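PDB 2D4P: Fe-S binding reductase, putative from Thermus thermophilus, which is of unknown function but has a fold of the GNAT acetyltransferase type and may therefore transfer acyl groups. Local coordinates for residues H36-E41 against R81-S86; V63-I68 against V95-D100; R67-S72 against P101-L106; A75-L80 against E107-A112. All coordinates share one frame; numbering follows the deposited sequence.

Contact 1 of 4, residues H36-E41 against R81-S86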
loop_
_atom_site.group_PDB
_atom_site.type_symbol
_atom_site.label_atom_id
_atom_site.label_comp_id
_atom_site.label_asym_id
_atom_site.label_seq_id
_atom_site.Cartn_x
_atom_site.Cartn_y
_atom_site.Cartn_z
ATOM N N HIS A 36 -2.372 2.704 -8.574
ATOM C CA HIS A 36 -1.728 1.668 -7.778
ATOM C C HIS A 36 -2.225 1.594 -6.332
ATOM O O HIS A 36 -1.740 0.786 -5.560
ATOM C CB HIS A 36 -0.207 1.872 -7.790
ATOM C CG HIS A 36 0.396 1.769 -9.158
ATOM N ND1 HIS A 36 0.287 0.621 -9.922
ATOM C CD2 HIS A 36 1.043 2.677 -9.927
ATOM C CE1 HIS A 36 0.893 0.820 -11.081
ATOM N NE2 HIS A 36 1.344 2.064 -11.118
ATOM N N SER A 37 -3.206 2.419 -5.982
ATOM C CA SER A 37 -3.669 2.549 -4.589
ATOM C C SER A 37 -5.114 2.039 -4.474
ATOM O O SER A 37 -5.936 2.239 -5.377
ATOM C CB SER A 37 -3.566 4.006 -4.152
ATOM O OG SER A 37 -2.223 4.448 -4.238
ATOM N N PHE A 38 -5.396 1.359 -3.363
ATOM C CA PHE A 38 -6.649 0.642 -3.172
ATOM C C PHE A 38 -7.205 0.743 -1.768
ATOM O O PHE A 38 -6.475 0.962 -0.815
ATOM C CB PHE A 38 -6.455 -0.835 -3.565
ATOM C CG PHE A 38 -6.070 -1.002 -4.975
ATOM C CD1 PHE A 38 -4.745 -1.006 -5.344
ATOM C CD2 PHE A 38 -7.055 -1.054 -5.963
ATOM C CE1 PHE A 38 -4.394 -1.074 -6.644
ATOM C CE2 PHE A 38 -6.709 -1.155 -7.308
ATOM C CZ PHE A 38 -5.374 -1.185 -7.644
ATOM N N LEU A 39 -8.520 0.539 -1.677
ATOM C CA LEU A 39 -9.259 0.391 -0.432
ATOM C C LEU A 39 -9.826 -1.024 -0.377
ATOM O O LEU A 39 -10.299 -1.542 -1.401
ATOM C CB LEU A 39 -10.410 1.407 -0.416
ATOM C CG LEU A 39 -11.411 1.425 0.754
ATOM C CD1 LEU A 39 -10.736 1.900 2.048
ATOM C CD2 LEU A 39 -12.586 2.324 0.418
ATOM N N ALA A 40 -9.736 -1.635 0.808
ATOM C CA ALA A 40 -10.368 -2.907 1.119
ATOM C C ALA A 40 -11.603 -2.645 1.975
ATOM O O ALA A 40 -11.554 -1.827 2.888
ATOM C CB ALA A 40 -9.421 -3.780 1.900
ATOM N N GLU A 41 -12.681 -3.362 1.692
ATOM C CA GLU A 41 -13.966 -3.200 2.377
ATOM C C GLU A 41 -14.602 -4.557 2.572
ATOM O O GLU A 41 -14.580 -5.334 1.652
ATOM C CB GLU A 41 -14.940 -2.505 1.436
ATOM C CG GLU A 41 -14.840 -1.032 1.405
ATOM C CD GLU A 41 -15.845 -0.432 0.445
ATOM O OE1 GLU A 41 -16.340 -1.055 -0.555
ATOM O OE2 GLU A 41 -16.125 0.724 0.692
ATOM N N ARG A 81 -2.284 -7.964 -3.463
ATOM C CA ARG A 81 -2.621 -8.563 -4.748
ATOM C C ARG A 81 -3.099 -7.489 -5.720
ATOM O O ARG A 81 -2.774 -7.510 -6.929
ATOM C CB ARG A 81 -3.706 -9.643 -4.573
ATOM C CG ARG A 81 -3.168 -10.967 -4.056
ATOM C CD ARG A 81 -4.097 -12.158 -4.260
ATOM N NE ARG A 81 -5.467 -11.841 -3.891
ATOM C CZ ARG A 81 -5.988 -11.988 -2.672
ATOM N NH1 ARG A 81 -5.259 -12.483 -1.671
ATOM N NH2 ARG A 81 -7.269 -11.643 -2.464
ATOM N N ALA A 82 -3.875 -6.537 -5.213
ATOM C CA ALA A 82 -4.422 -5.497 -6.075
ATOM C C ALA A 82 -3.270 -4.601 -6.549
ATOM O O ALA A 82 -3.190 -4.222 -7.711
ATOM C CB ALA A 82 -5.483 -4.683 -5.328
ATOM N N VAL A 83 -2.357 -4.284 -5.639
ATOM C CA VAL A 83 -1.192 -3.492 -6.020
ATOM C C VAL A 83 -0.348 -4.229 -7.079
ATOM O O VAL A 83 0.032 -3.633 -8.097
ATOM C CB VAL A 83 -0.325 -3.097 -4.813
ATOM C CG1 VAL A 83 0.959 -2.447 -5.298
ATOM C CG2 VAL A 83 -1.113 -2.155 -3.844
ATOM N N VAL A 84 -0.071 -5.504 -6.847
ATOM C CA VAL A 84 0.741 -6.325 -7.754
ATOM C C VAL A 84 0.070 -6.382 -9.117
ATOM O O VAL A 84 0.732 -6.206 -10.136
ATOM C CB VAL A 84 1.052 -7.732 -7.161
ATOM C CG1 VAL A 84 1.601 -8.682 -8.218
ATOM C CG2 VAL A 84 2.037 -7.594 -6.037
ATOM N N LYS A 85 -1.223 -6.678 -9.159
ATOM C CA LYS A 85 -1.939 -6.692 -10.438
ATOM C C LYS A 85 -1.783 -5.356 -11.198
ATOM O O LYS A 85 -1.501 -5.348 -12.400
ATOM C CB LYS A 85 -3.416 -6.980 -10.237
ATOM C CG LYS A 85 -4.167 -7.082 -11.547
ATOM C CD LYS A 85 -5.616 -7.363 -11.302
ATOM C CE LYS A 85 -6.350 -7.581 -12.616
ATOM N NZ LYS A 85 -6.216 -6.425 -13.528
ATOM N N SER A 86 -1.948 -4.243 -10.493
ATOM C CA SER A 86 -1.828 -2.922 -11.107
ATOM C C SER A 86 -0.390 -2.676 -11.641
ATOM O O SER A 86 -0.171 -2.000 -12.643
ATOM C CB SER A 86 -2.260 -1.837 -10.138
ATOM O OG SER A 86 -1.287 -1.553 -9.134
#
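Phe38 lays one face of its ring over the methyl of Ala82, with Ala82 CB 3.7 Å from the ring centroid and only 12° off the ring normal, a clear CH-pi contact. The same ring turns its CE1 corner to the helix backbone, 3.5 Å from Ala82 O. The most buried part lies two residues earlier, at His36. Its CG sits beside the backbone N (chi1 -62°), which swings ND1 onto Ser86 OG at 2.8 Å. That bond is nearly straight (169°), and the oxygen lies close to the imidazole plane. Ser86 OG passes its own proton back to Val83 O, 2.7 Å away, so the hydroxyl is held from two sides and the imidazole edge is fixed to the helix. Val83 CG2 packs on His36 O, a buried carbonyl for which the model offers no hydrogen-bond partner. Phe38 and Ala82 pack closely too, but on the more exposed flank, and beyond them Arg81 and Lys85 run out to solvent, paired with Glu113 and Asp89. A strand whose face is covered by a helix running roughly antiparallel to it, 9.7 Å between axes, is typical of the layered alpha/beta core of GNAT-type folds.

Contact 2 of 4, residues V63-I68 against V95-D100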
loop_
_atom_site.group_PDB
_atom_site.type_symbol
_atom_site.label_atom_id
_atom_site.label_comp_id
_atom_site.label_asym_id
_atom_site.label_seq_id
_atom_site.Cartn_x
_atom_site.Cartn_y
_atom_site.Cartn_z
ATOM N N VAL A 63 7.026 -0.073 -8.320
ATOM C CA VAL A 63 5.915 0.439 -7.553
ATOM C C VAL A 63 6.263 0.306 -6.079
ATOM O O VAL A 63 6.516 -0.783 -5.590
ATOM C CB VAL A 63 4.586 -0.271 -7.925
ATOM C CG1 VAL A 63 3.540 -0.026 -6.804
ATOM C CG2 VAL A 63 4.080 0.274 -9.252
ATOM N N LEU A 64 6.350 1.447 -5.388
ATOM C CA LEU A 64 6.586 1.475 -3.965
ATOM C C LEU A 64 5.284 1.652 -3.205
ATOM O O LEU A 64 4.499 2.575 -3.477
ATOM C CB LEU A 64 7.519 2.632 -3.633
ATOM C CG LEU A 64 8.029 2.717 -2.204
ATOM C CD1 LEU A 64 8.811 1.466 -1.737
ATOM C CD2 LEU A 64 8.904 3.995 -2.097
ATOM N N VAL A 65 5.049 0.745 -2.274
ATOM C CA VAL A 65 3.914 0.857 -1.361
ATOM C C VAL A 65 4.391 1.711 -0.179
ATOM O O VAL A 65 5.104 1.245 0.708
ATOM C CB VAL A 65 3.411 -0.521 -0.871
ATOM C CG1 VAL A 65 2.179 -0.327 -0.003
ATOM C CG2 VAL A 65 3.112 -1.473 -2.016
ATOM N N THR A 66 3.980 2.952 -0.208
ATOM C CA THR A 66 4.310 3.957 0.743
ATOM C C THR A 66 3.692 3.673 2.083
ATOM O O THR A 66 4.285 3.933 3.145
ATOM C CB THR A 66 3.795 5.327 0.123
ATOM O OG1 THR A 66 4.410 5.472 -1.185
ATOM C CG2 THR A 66 4.258 6.423 0.913
ATOM N N ARG A 67 2.464 3.158 2.048
ATOM C CA ARG A 67 1.729 2.840 3.240
ATOM C C ARG A 67 0.725 1.739 3.001
ATOM O O ARG A 67 0.006 1.768 2.003
ATOM C CB ARG A 67 0.979 4.076 3.750
ATOM C CG ARG A 67 0.364 3.838 5.094
ATOM C CD ARG A 67 -0.077 5.090 5.752
ATOM N NE ARG A 67 -0.636 4.812 7.070
ATOM C CZ ARG A 67 -1.283 5.721 7.768
ATOM N NH1 ARG A 67 -1.445 6.938 7.255
ATOM N NH2 ARG A 67 -1.797 5.404 8.955
ATOM N N ILE A 68 0.626 0.828 3.958
ATOM C CA ILE A 68 -0.438 -0.174 3.916
ATOM C C ILE A 68 -0.972 -0.346 5.334
ATOM O O ILE A 68 -0.207 -0.383 6.305
ATOM C CB ILE A 68 0.037 -1.497 3.265
ATOM C CG1 ILE A 68 -1.172 -2.422 3.048
ATOM C CG2 ILE A 68 1.116 -2.215 4.086
ATOM C CD1 ILE A 68 -0.827 -3.719 2.263
ATOM N N VAL A 95 7.696 -4.611 -7.145
ATOM C CA VAL A 95 6.939 -3.912 -6.136
ATOM C C VAL A 95 7.736 -4.030 -4.835
ATOM O O VAL A 95 8.241 -5.101 -4.484
ATOM C CB VAL A 95 5.543 -4.537 -5.943
ATOM C CG1 VAL A 95 4.771 -3.851 -4.853
ATOM C CG2 VAL A 95 4.728 -4.581 -7.298
ATOM N N ALA A 96 7.856 -2.923 -4.134
ATOM C CA ALA A 96 8.644 -2.855 -2.904
ATOM C C ALA A 96 7.887 -2.157 -1.799
ATOM O O ALA A 96 7.011 -1.316 -2.057
ATOM C CB ALA A 96 9.983 -2.111 -3.167
ATOM N N LEU A 97 8.254 -2.485 -0.555
ATOM C CA LEU A 97 7.594 -1.942 0.623
ATOM C C LEU A 97 8.649 -1.885 1.731
ATOM O O LEU A 97 9.479 -2.788 1.843
ATOM C CB LEU A 97 6.457 -2.900 1.017
ATOM C CG LEU A 97 5.478 -2.586 2.135
ATOM C CD1 LEU A 97 4.147 -3.212 1.844
ATOM C CD2 LEU A 97 6.018 -3.101 3.448
ATOM N N HIS A 98 8.613 -0.834 2.547
ATOM C CA HIS A 98 9.454 -0.751 3.750
ATOM C C HIS A 98 8.649 -1.267 4.964
ATOM O O HIS A 98 7.694 -0.635 5.414
ATOM C CB HIS A 98 9.967 0.684 3.964
ATOM C CG HIS A 98 10.725 1.246 2.792
ATOM N ND1 HIS A 98 10.842 2.602 2.565
ATOM C CD2 HIS A 98 11.444 0.643 1.813
ATOM C CE1 HIS A 98 11.561 2.808 1.472
ATOM N NE2 HIS A 98 11.940 1.638 0.994
ATOM N N LEU A 99 8.999 -2.442 5.445
ATOM C CA LEU A 99 8.248 -3.173 6.447
ATOM C C LEU A 99 8.776 -2.915 7.896
ATOM O O LEU A 99 9.952 -3.032 8.165
ATOM C CB LEU A 99 8.314 -4.671 6.098
ATOM C CG LEU A 99 7.885 -5.703 7.150
ATOM C CD1 LEU A 99 6.375 -5.646 7.420
ATOM C CD2 LEU A 99 8.337 -7.123 6.779
ATOM N N ASP A 100 7.887 -2.547 8.806
ATOM C CA ASP A 100 8.185 -2.642 10.250
ATOM C C ASP A 100 7.997 -4.100 10.606
ATOM O O ASP A 100 6.894 -4.614 10.508
ATOM C CB ASP A 100 7.211 -1.760 11.011
ATOM C CG ASP A 100 7.303 -1.910 12.504
ATOM O OD1 ASP A 100 8.138 -2.679 13.039
ATOM O OD2 ASP A 100 6.515 -1.268 13.222
HETATM O O HOH W 1 6.766 1.312 2.541
#
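The imidazole of His98 takes Leu64 CD1 over one face, the methyl standing 4.1 Å above the ring plane and displaced toward the rim on the NE2 side. That methyl also rests on the flat peptide after Ala96, 3.3 Å from Ala96 O. The two strands run parallel here. Ala96 N gives its hydrogen to Val63 O at 2.9 Å, and Ala96 O receives Val65 N at 2.9 Å, both bonds nearly along the C=O axis. Farther on the strands part, and a water bridges them, giving to Val65 O and accepting from His98 N at 2.8 Å. On the other face of the sheet Val65 CG2 meets Val95 CG1, while Leu97, its CG anti to the backbone N (chi1 -175°), brings CD1 to 3.9 Å from Val65 CB. The same methyl touches Ile68 CG2, the two side chains crossing at about a right angle. Shortening Leu97 to an alanine is likely to open a gap beside Val65 CB and Ile68 CG2 and leave both with less apolar cover. Just before Ile68, Thr66 and Arg67 form a classic beta bulge facing Leu51 of the neighbouring antiparallel strand. Strand 61-70, helix 73-89 and strand 94-97 make a beta-alpha-beta unit, with Val83, Leu76 and Leu80 of the helix covering the valine and isoleucine face and Leu106 of helix 104-112 closing in beside Leu97.

Contact 3 of 4, residues R67-S72 against P101-L106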
loop_
_atom_site.group_PDB
_atom_site.type_symbol
_atom_site.label_atom_id
_atom_site.label_comp_id
_atom_site.label_asym_id
_atom_site.label_seq_id
_atom_site.Cartn_x
_atom_site.Cartn_y
_atom_site.Cartn_z
ATOM N N ARG A 67 2.464 3.158 2.048
ATOM C CA ARG A 67 1.729 2.840 3.240
ATOM C C ARG A 67 0.725 1.739 3.001
ATOM O O ARG A 67 0.006 1.768 2.003
ATOM C CB ARG A 67 0.979 4.076 3.750
ATOM C CG ARG A 67 0.364 3.838 5.094
ATOM C CD ARG A 67 -0.077 5.090 5.752
ATOM N NE ARG A 67 -0.636 4.812 7.070
ATOM C CZ ARG A 67 -1.283 5.721 7.768
ATOM N NH1 ARG A 67 -1.445 6.938 7.255
ATOM N NH2 ARG A 67 -1.797 5.404 8.955
ATOM N N ILE A 68 0.626 0.828 3.958
ATOM C CA ILE A 68 -0.438 -0.174 3.916
ATOM C C ILE A 68 -0.972 -0.346 5.334
ATOM O O ILE A 68 -0.207 -0.383 6.305
ATOM C CB ILE A 68 0.037 -1.497 3.265
ATOM C CG1 ILE A 68 -1.172 -2.422 3.048
ATOM C CG2 ILE A 68 1.116 -2.215 4.086
ATOM C CD1 ILE A 68 -0.827 -3.719 2.263
ATOM N N GLU A 69 -2.290 -0.387 5.435
ATOM C CA GLU A 69 -2.986 -0.601 6.673
ATOM C C GLU A 69 -4.035 -1.662 6.440
ATOM O O GLU A 69 -4.631 -1.717 5.359
ATOM C CB GLU A 69 -3.632 0.693 7.181
ATOM C CG GLU A 69 -2.671 1.859 7.394
ATOM C CD GLU A 69 -1.612 1.624 8.474
ATOM O OE1 GLU A 69 -1.754 0.710 9.297
ATOM O OE2 GLU A 69 -0.629 2.392 8.496
ATOM N N GLY A 70 -4.274 -2.490 7.449
ATOM C CA GLY A 70 -5.285 -3.525 7.329
ATOM C C GLY A 70 -5.642 -4.216 8.632
ATOM O O GLY A 70 -4.793 -4.423 9.493
ATOM N N ARG A 71 -6.914 -4.582 8.742
ATOM C CA ARG A 71 -7.478 -5.131 9.966
ATOM C C ARG A 71 -7.340 -6.643 10.082
ATOM O O ARG A 71 -7.673 -7.234 11.138
ATOM C CB ARG A 71 -8.934 -4.744 10.032
ATOM C CG ARG A 71 -9.137 -3.312 10.438
ATOM C CD ARG A 71 -10.391 -3.125 11.274
ATOM N NE ARG A 71 -11.220 -2.063 10.727
ATOM C CZ ARG A 71 -12.511 -1.897 10.989
ATOM N NH1 ARG A 71 -13.148 -2.722 11.825
ATOM N NH2 ARG A 71 -13.155 -0.882 10.415
ATOM N N SER A 72 -6.863 -7.271 9.012
ATOM C CA SER A 72 -6.668 -8.706 8.985
ATOM C C SER A 72 -5.626 -9.084 7.945
ATOM O O SER A 72 -5.367 -8.330 7.020
ATOM C CB SER A 72 -7.991 -9.397 8.654
ATOM O OG SER A 72 -8.399 -9.122 7.319
ATOM N N PRO A 101 9.057 -4.801 10.993
ATOM C CA PRO A 101 8.949 -6.245 11.258
ATOM C C PRO A 101 8.139 -6.641 12.507
ATOM O O PRO A 101 7.868 -7.823 12.704
ATOM C CB PRO A 101 10.414 -6.688 11.382
ATOM C CG PRO A 101 11.133 -5.480 11.839
ATOM C CD PRO A 101 10.426 -4.295 11.217
ATOM N N GLU A 102 7.767 -5.678 13.343
ATOM C CA GLU A 102 6.805 -5.908 14.426
ATOM C C GLU A 102 5.392 -6.211 13.888
ATOM O O GLU A 102 4.553 -6.747 14.602
ATOM C CB GLU A 102 6.731 -4.691 15.362
ATOM C CG GLU A 102 8.028 -4.387 16.117
ATOM C CD GLU A 102 7.820 -3.701 17.477
ATOM O OE1 GLU A 102 8.134 -2.490 17.592
ATOM O OE2 GLU A 102 7.388 -4.375 18.453
ATOM N N ARG A 103 5.123 -5.843 12.640
ATOM C CA ARG A 103 3.798 -6.033 12.070
ATOM C C ARG A 103 3.694 -7.453 11.531
ATOM O O ARG A 103 3.949 -7.713 10.371
ATOM C CB ARG A 103 3.556 -5.006 10.969
ATOM C CG ARG A 103 3.641 -3.563 11.433
ATOM C CD ARG A 103 3.362 -2.551 10.306
ATOM N NE ARG A 103 2.001 -2.697 9.804
ATOM C CZ ARG A 103 1.537 -2.121 8.701
ATOM N NH1 ARG A 103 2.310 -1.337 7.984
ATOM N NH2 ARG A 103 0.267 -2.310 8.356
ATOM N N LYS A 104 3.302 -8.382 12.389
ATOM C CA LYS A 104 3.309 -9.800 12.035
ATOM C C LYS A 104 2.259 -10.167 10.997
ATOM O O LYS A 104 2.481 -11.078 10.206
ATOM C CB LYS A 104 3.122 -10.671 13.278
ATOM C CG LYS A 104 4.202 -10.519 14.347
ATOM C CD LYS A 104 5.605 -10.276 13.794
ATOM C CE LYS A 104 6.664 -10.515 14.874
ATOM N NZ LYS A 104 7.977 -9.862 14.573
ATOM N N GLU A 105 1.117 -9.480 11.018
ATOM C CA GLU A 105 0.060 -9.729 10.054
ATOM C C GLU A 105 0.535 -9.353 8.650
ATOM O O GLU A 105 0.334 -10.118 7.698
ATOM C CB GLU A 105 -1.224 -8.973 10.398
ATOM C CG GLU A 105 -1.968 -9.553 11.603
ATOM C CD GLU A 105 -3.436 -9.133 11.680
ATOM O OE1 GLU A 105 -3.942 -8.406 10.785
ATOM O OE2 GLU A 105 -4.097 -9.569 12.650
ATOM N N LEU A 106 1.188 -8.202 8.547
ATOM C CA LEU A 106 1.737 -7.764 7.265
ATOM C C LEU A 106 2.853 -8.698 6.774
ATOM O O LEU A 106 2.914 -9.063 5.589
ATOM C CB LEU A 106 2.219 -6.325 7.357
ATOM C CG LEU A 106 2.856 -5.742 6.085
ATOM C CD1 LEU A 106 1.884 -5.812 4.940
ATOM C CD2 LEU A 106 3.284 -4.318 6.320
HETATM O O HOH W 2 2.894 0.731 5.780
HETATM O O HOH W 3 -6.509 -9.025 12.802
#
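Where the turn leading into helix 104-112 meets strand 61-70 of this GNAT-type fold, Arg103 reaches across and grips Ile68 O end-on with both terminal nitrogens. NH2 bonds Ile68 O at 2.9 Å from above the carbonyl plane; NH1, 3.2 Å from the same oxygen, makes a more bent bond (135°). A bend at chi3 (63°) turns the guanidinium edge to the strand, and a water held by Ile68 N sits at that edge, weakly bonded to NH1. Glu69 OE1 lies 3.8 Å from Arg103 NH2, well out of the guanidinium plane, so this long salt bridge is a matter of charge alone. Its other oxygen, OE2, takes Arg67 NE on the anti lone pair, linking three charged side chains in one network. Arg103 is the centre of an inverse gamma turn and the N-cap residue of helix 104-112. In that helix's first turn both methyls of Leu106 pack on Ile68 CG2, and CD2 also lies 3.5 Å above one face of the Arg103 guanidinium, toward its rim. At the far end Glu105 OE1 lies 3.3 Å from the CA of Ser72, N-cap of helix 73-89. A water donates to both Arg71 O and Glu105 OE2.

Contact 4 of 4, residues A75-L80 against E107-A112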
loop_
_atom_site.group_PDB
_atom_site.type_symbol
_atom_site.label_atom_id
_atom_site.label_comp_id
_atom_site.label_asym_id
_atom_site.label_seq_id
_atom_site.Cartn_x
_atom_site.Cartn_y
_atom_site.Cartn_z
ATOM N N ALA A 75 -7.294 -8.838 4.537
ATOM C CA ALA A 75 -7.322 -7.494 3.951
ATOM C C ALA A 75 -5.939 -7.128 3.373
ATOM O O ALA A 75 -5.805 -6.625 2.251
ATOM C CB ALA A 75 -7.768 -6.491 4.981
ATOM N N LEU A 76 -4.898 -7.398 4.135
ATOM C CA LEU A 76 -3.546 -7.045 3.712
ATOM C C LEU A 76 -3.156 -7.804 2.451
ATOM O O LEU A 76 -2.574 -7.231 1.536
ATOM C CB LEU A 76 -2.566 -7.319 4.852
ATOM C CG LEU A 76 -2.723 -6.375 6.043
ATOM C CD1 LEU A 76 -1.889 -6.913 7.250
ATOM C CD2 LEU A 76 -2.335 -4.948 5.712
ATOM N N ARG A 77 -3.457 -9.099 2.422
ATOM C CA ARG A 77 -3.148 -9.916 1.245
ATOM C C ARG A 77 -3.843 -9.412 -0.014
ATOM O O ARG A 77 -3.229 -9.321 -1.077
ATOM C CB ARG A 77 -3.511 -11.380 1.464
ATOM C CG ARG A 77 -2.586 -12.132 2.367
ATOM C CD ARG A 77 -2.932 -13.611 2.420
ATOM N NE ARG A 77 -2.764 -14.247 1.113
ATOM C CZ ARG A 77 -3.067 -15.515 0.856
ATOM N NH1 ARG A 77 -3.543 -16.311 1.800
ATOM N NH2 ARG A 77 -2.892 -16.000 -0.359
ATOM N N GLY A 78 -5.127 -9.075 0.098
ATOM C CA GLY A 78 -5.890 -8.647 -1.054
ATOM C C GLY A 78 -5.430 -7.301 -1.565
ATOM O O GLY A 78 -5.406 -7.063 -2.777
ATOM N N LEU A 79 -5.046 -6.412 -0.643
ATOM C CA LEU A 79 -4.466 -5.129 -1.033
ATOM C C LEU A 79 -3.140 -5.345 -1.796
ATOM O O LEU A 79 -2.889 -4.732 -2.845
ATOM C CB LEU A 79 -4.250 -4.238 0.178
ATOM C CG LEU A 79 -5.513 -3.680 0.837
ATOM C CD1 LEU A 79 -5.236 -3.182 2.206
ATOM C CD2 LEU A 79 -6.166 -2.611 -0.031
ATOM N N LEU A 80 -2.292 -6.229 -1.287
ATOM C CA LEU A 80 -1.042 -6.523 -1.976
ATOM C C LEU A 80 -1.302 -7.083 -3.354
ATOM O O LEU A 80 -0.641 -6.714 -4.305
ATOM C CB LEU A 80 -0.178 -7.486 -1.170
ATOM C CG LEU A 80 0.363 -6.907 0.136
ATOM C CD1 LEU A 80 0.928 -8.053 0.955
ATOM C CD2 LEU A 80 1.405 -5.792 -0.144
ATOM N N GLU A 107 3.698 -9.126 7.687
ATOM C CA GLU A 107 4.766 -10.058 7.344
ATOM C C GLU A 107 4.182 -11.351 6.786
ATOM O O GLU A 107 4.634 -11.878 5.769
ATOM C CB GLU A 107 5.591 -10.345 8.594
ATOM C CG GLU A 107 6.981 -10.909 8.353
ATOM C CD GLU A 107 7.843 -10.805 9.609
ATOM O OE1 GLU A 107 7.534 -11.521 10.581
ATOM O OE2 GLU A 107 8.780 -9.953 9.623
ATOM N N GLU A 108 3.138 -11.847 7.449
ATOM C CA GLU A 108 2.438 -13.021 6.980
ATOM C C GLU A 108 1.845 -12.807 5.583
ATOM O O GLU A 108 1.962 -13.667 4.729
ATOM C CB GLU A 108 1.321 -13.436 7.950
ATOM C CG GLU A 108 0.483 -14.604 7.420
ATOM C CD GLU A 108 -0.501 -15.166 8.439
ATOM O OE1 GLU A 108 -0.291 -14.945 9.665
ATOM O OE2 GLU A 108 -1.464 -15.832 7.990
ATOM N N ALA A 109 1.214 -11.658 5.367
ATOM C CA ALA A 109 0.566 -11.367 4.078
ATOM C C ALA A 109 1.596 -11.245 2.931
ATOM O O ALA A 109 1.381 -11.740 1.823
ATOM C CB ALA A 109 -0.261 -10.090 4.192
ATOM N N LEU A 110 2.719 -10.587 3.234
ATOM C CA LEU A 110 3.806 -10.429 2.271
ATOM C C LEU A 110 4.350 -11.772 1.813
ATOM O O LEU A 110 4.544 -12.003 0.633
ATOM C CB LEU A 110 4.920 -9.587 2.875
ATOM C CG LEU A 110 4.620 -8.084 2.956
ATOM C CD1 LEU A 110 5.551 -7.345 3.911
ATOM C CD2 LEU A 110 4.665 -7.434 1.571
ATOM N N LYS A 111 4.616 -12.670 2.760
ATOM C CA LYS A 111 5.102 -13.995 2.398
ATOM C C LYS A 111 4.069 -14.747 1.559
ATOM O O LYS A 111 4.408 -15.401 0.567
ATOM C CB LYS A 111 5.488 -14.759 3.671
ATOM C CG LYS A 111 6.091 -16.119 3.406
ATOM C CD LYS A 111 6.822 -16.669 4.613
ATOM C CE LYS A 111 7.251 -18.109 4.386
ATOM N NZ LYS A 111 7.674 -18.752 5.690
ATOM N N ALA A 112 2.796 -14.630 1.929
ATOM C CA ALA A 112 1.733 -15.336 1.223
ATOM C C ALA A 112 1.567 -14.826 -0.205
ATOM O O ALA A 112 1.149 -15.565 -1.071
ATOM C CB ALA A 112 0.396 -15.258 1.981
#
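Ala109 drops its methyl between Leu76 and Arg77, where segments 75-80 and 107-112 come closest: the CA atoms of Arg77 and Ala109 are 4.9 Å apart. Over these segments the helix axes pass at 8.6 Å and cross at -43°. Ala109 CB touches Leu76 CB at 3.7 Å and Arg77 CG at 3.6 Å, so what it meets is the root of each side chain. Arg77 carries the outer side of the contact. Its CG lies beside the backbone N, chi2 is extended, and a turn at chi3 (64°) folds the chain so that a face of the guanidinium comes down over Ala112. Ala112 CB lies 3.4 Å from Arg77 NE, displaced toward the rim of the group. With its flat side resting on a methyl, the guanidinium keeps its edge for polar partners, and NE forms a salt bridge with Glu113. With an alanine in place of Arg77, the Ala112 methyl is likely to lose its cover and Glu113 one of its salt-bridge partners. On the inner side Leu80, its CG beside the backbone N (chi1 -67°), sends CD1 to 3.8 Å from the carbonyl carbon of Ala109. That branch also meets Leu110 CD2 at 3.8 Å, the two leucine side chains crossing at about a right angle. The CB of Leu110 points away from helix 73-89, yet its CD2 branch curls back to Leu80. With no hydrogen bond across it, the interface is held by methyl and methylene packing, and charge enters at its outer edge, where arginine covers alanine.

In the fold
Helix 73-89 ties the set together: contact 1 uses its later turns, contact 4 its earlier ones, and Leu79 CD2 joins them by packing 3.7 Å from Phe38 O. Contacts 1 and 2 meet on the helix-covered face of the sheet, where Val83 CG1 lies 3.8 Å from Val63 CG1. Contacts 2 and 3 share Arg67 and Ile68 on strand 61-70; contact 3 continues from where the strands part to helix 104-112. Contacts 3 and 4 have centres about 8 Å apart, with Leu76 CD1 3.6 Å from Leu106 N. In GNAT relatives acetyl-CoA binds in the gap between the corresponding strands, and contacts 2 and 3 would lie near the equivalent site, if this protein binds such a cofactor.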